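PDB 4UHQ: large component of pyocin AP41 from Pseudomonas aeruginosa, which probably acts as the DNA-cleaving part of a bacteriocin, this chain being its nuclease domain of the colicin/pyocin HNH family, here with a bound nickel ion. Local coordinates for residues Thr14-Ala19 and Leu63-Pro68. Sequence-based numbering, arbitrary orientation. Where two conformers were deposited one is given.
Sequences TGNWLA and LENLSP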
loop_
_atom_site.group_PDB
_atom_site.type_symbol
_atom_site.label_atom_id
_atom_site.label_comp_id
_atom_site.label_asym_id
_atom_site.label_seq_id
_atom_site.Cartn_x
_atom_site.Cartn_y
_atom_site.Cartn_z
ATOM N N THR A 14 -9.562 -12.159 -0.290
ATOM C CA THR A 14 -9.251 -13.330 -1.098
ATOM C C THR A 14 -9.106 -12.889 -2.544
ATOM O O THR A 14 -9.415 -11.753 -2.908
ATOM C CB THR A 14 -10.320 -14.401 -0.988
ATOM O OG1 THR A 14 -11.579 -13.833 -1.373
ATOM C CG2 THR A 14 -10.403 -14.897 0.444
ATOM N N GLY A 15 -8.593 -13.786 -3.363
ATOM C CA GLY A 15 -8.455 -13.510 -4.772
ATOM C C GLY A 15 -7.257 -12.625 -5.027
ATOM O O GLY A 15 -6.306 -12.579 -4.247
ATOM N N ASN A 16 -7.301 -11.907 -6.132
ATOM C CA ASN A 16 -6.140 -11.114 -6.504
ATOM C C ASN A 16 -6.152 -9.800 -5.786
ATOM O O ASN A 16 -6.880 -8.905 -6.154
ATOM C CB ASN A 16 -6.113 -10.929 -8.027
ATOM C CG ASN A 16 -4.876 -10.194 -8.499
ATOM O OD1 ASN A 16 -4.211 -9.505 -7.710
ATOM N ND2 ASN A 16 -4.564 -10.331 -9.785
ATOM N N TRP A 17 -5.336 -9.678 -4.748
ATOM C CA TRP A 17 -5.493 -8.559 -3.851
ATOM C C TRP A 17 -5.036 -7.238 -4.430
ATOM O O TRP A 17 -5.374 -6.204 -3.852
ATOM C CB TRP A 17 -4.785 -8.816 -2.505
ATOM C CG TRP A 17 -3.294 -8.696 -2.479
ATOM C CD1 TRP A 17 -2.418 -9.570 -3.000
ATOM C CD2 TRP A 17 -2.504 -7.632 -1.867
ATOM N NE1 TRP A 17 -1.117 -9.152 -2.774
ATOM C CE2 TRP A 17 -1.154 -7.966 -2.076
ATOM C CE3 TRP A 17 -2.817 -6.470 -1.161
ATOM C CZ2 TRP A 17 -0.098 -7.187 -1.605
ATOM C CZ3 TRP A 17 -1.758 -5.671 -0.675
ATOM C CH2 TRP A 17 -0.415 -6.044 -0.916
ATOM N N LEU A 18 -4.306 -7.251 -5.546
ATOM C CA LEU A 18 -3.827 -5.978 -6.115
ATOM C C LEU A 18 -4.568 -5.577 -7.387
ATOM O O LEU A 18 -4.283 -4.510 -7.943
ATOM C CB LEU A 18 -2.323 -6.058 -6.415
ATOM C CG LEU A 18 -1.455 -6.141 -5.187
ATOM C CD1 LEU A 18 -0.017 -6.393 -5.706
ATOM C CD2 LEU A 18 -1.508 -4.862 -4.427
ATOM N N ALA A 19 -5.488 -6.416 -7.858
ATOM C CA ALA A 19 -6.149 -6.131 -9.130
ATOM C C ALA A 19 -6.866 -4.780 -9.106
ATOM O O ALA A 19 -6.907 -4.055 -10.111
ATOM C CB ALA A 19 -7.121 -7.262 -9.479
ATOM N N LEU A 63 1.605 -13.191 -2.338
ATOM C CA LEU A 63 2.650 -13.335 -3.350
ATOM C C LEU A 63 2.069 -13.874 -4.658
ATOM O O LEU A 63 2.624 -13.596 -5.727
ATOM C CB LEU A 63 3.719 -14.293 -2.836
ATOM C CG LEU A 63 5.137 -14.148 -3.353
ATOM C CD1 LEU A 63 5.773 -12.834 -2.923
ATOM C CD2 LEU A 63 5.954 -15.330 -2.844
ATOM N N GLU A 64 0.964 -14.625 -4.585
ATOM C CA GLU A 64 0.510 -15.458 -5.725
ATOM C C GLU A 64 0.154 -14.616 -6.946
ATOM O O GLU A 64 0.270 -15.121 -8.078
ATOM C CB GLU A 64 -0.672 -16.328 -5.300
ATOM C CG GLU A 64 -1.415 -16.986 -6.441
ATOM C CD GLU A 64 -2.406 -17.997 -5.907
ATOM O OE1 GLU A 64 -2.645 -17.978 -4.679
ATOM O OE2 GLU A 64 -2.932 -18.798 -6.704
ATOM N N ASN A 65 -0.234 -13.365 -6.765
ATOM C CA ASN A 65 -0.560 -12.597 -7.975
ATOM C C ASN A 65 0.469 -11.500 -8.174
ATOM O O ASN A 65 0.192 -10.367 -8.594
ATOM C CB ASN A 65 -1.981 -12.035 -7.935
ATOM C CG ASN A 65 -3.042 -13.130 -7.971
ATOM O OD1 ASN A 65 -3.566 -13.518 -6.937
ATOM N ND2 ASN A 65 -3.339 -13.651 -9.169
ATOM N N LEU A 66 1.707 -11.867 -7.886
ATOM C CA LEU A 66 2.815 -11.042 -8.316
ATOM C C LEU A 66 3.643 -11.819 -9.347
ATOM O O LEU A 66 3.796 -13.047 -9.276
ATOM C CB LEU A 66 3.731 -10.682 -7.179
ATOM C CG LEU A 66 3.171 -9.745 -6.115
ATOM C CD1 LEU A 66 4.144 -9.578 -4.961
ATOM C CD2 LEU A 66 2.945 -8.386 -6.742
ATOM N N SER A 67 4.176 -11.092 -10.322
ATOM C CA SER A 67 5.115 -11.720 -11.243
ATOM C C SER A 67 6.359 -12.164 -10.471
ATOM O O SER A 67 6.670 -11.624 -9.417
ATOM C CB SER A 67 5.537 -10.733 -12.316
ATOM O OG SER A 67 6.211 -9.665 -11.637
ATOM N N PRO A 68 7.120 -13.100 -11.054
ATOM C CA PRO A 68 8.383 -13.531 -10.396
ATOM C C PRO A 68 9.332 -12.375 -10.072
ATOM O O PRO A 68 9.885 -12.342 -8.955
ATOM C CB PRO A 68 8.969 -14.513 -11.406
ATOM C CG PRO A 68 7.724 -15.165 -12.005
ATOM C CD PRO A 68 6.725 -13.998 -12.135
#
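N16 and N65 lay their side-chain amides one over the other, the two planes only 13° from parallel. Along N16, CB lies 3.8 Å from N65 OD1 and CG lies 3.5 Å from N65 CG. Beyond that fork, OD1 comes to 3.4 Å from N65 CB, while ND2 faces N65 ND2 at 3.6 Å. N65 has a second conformer, so this stack may be only one of the arrangements it adopts. With CG of N16 anti to the backbone N (chi1 -176°), OD1 also accepts from the N of L18 in an Asx turn. The short, flat side chain of asparagine suits both tasks: its oxygen closes that turn, at the start of the type I turn from N16 to A19, and its face packs on N65.

Deeper in, L18 CD1 meets L66 CD2 at 3.7 Å, methyl against methyl from two branched side chains, as fits two buried positions. CG of L18 also sits over the centre of the W17 indole, 3.6 Å above its plane. These pairs, with the bond from W17 NE1 to A62 O, join the loop before strand 27-28 to the end of helix 60-63 and the turn after it. Around them, W17 packs on helix 45-57 and L66 on V74 of helix 68-75. Amide stacking toward the surface and leucine packing beneath it imply cohesion by shape and dispersion, the bond from L18 N to N16 OD1 lying within its own loop.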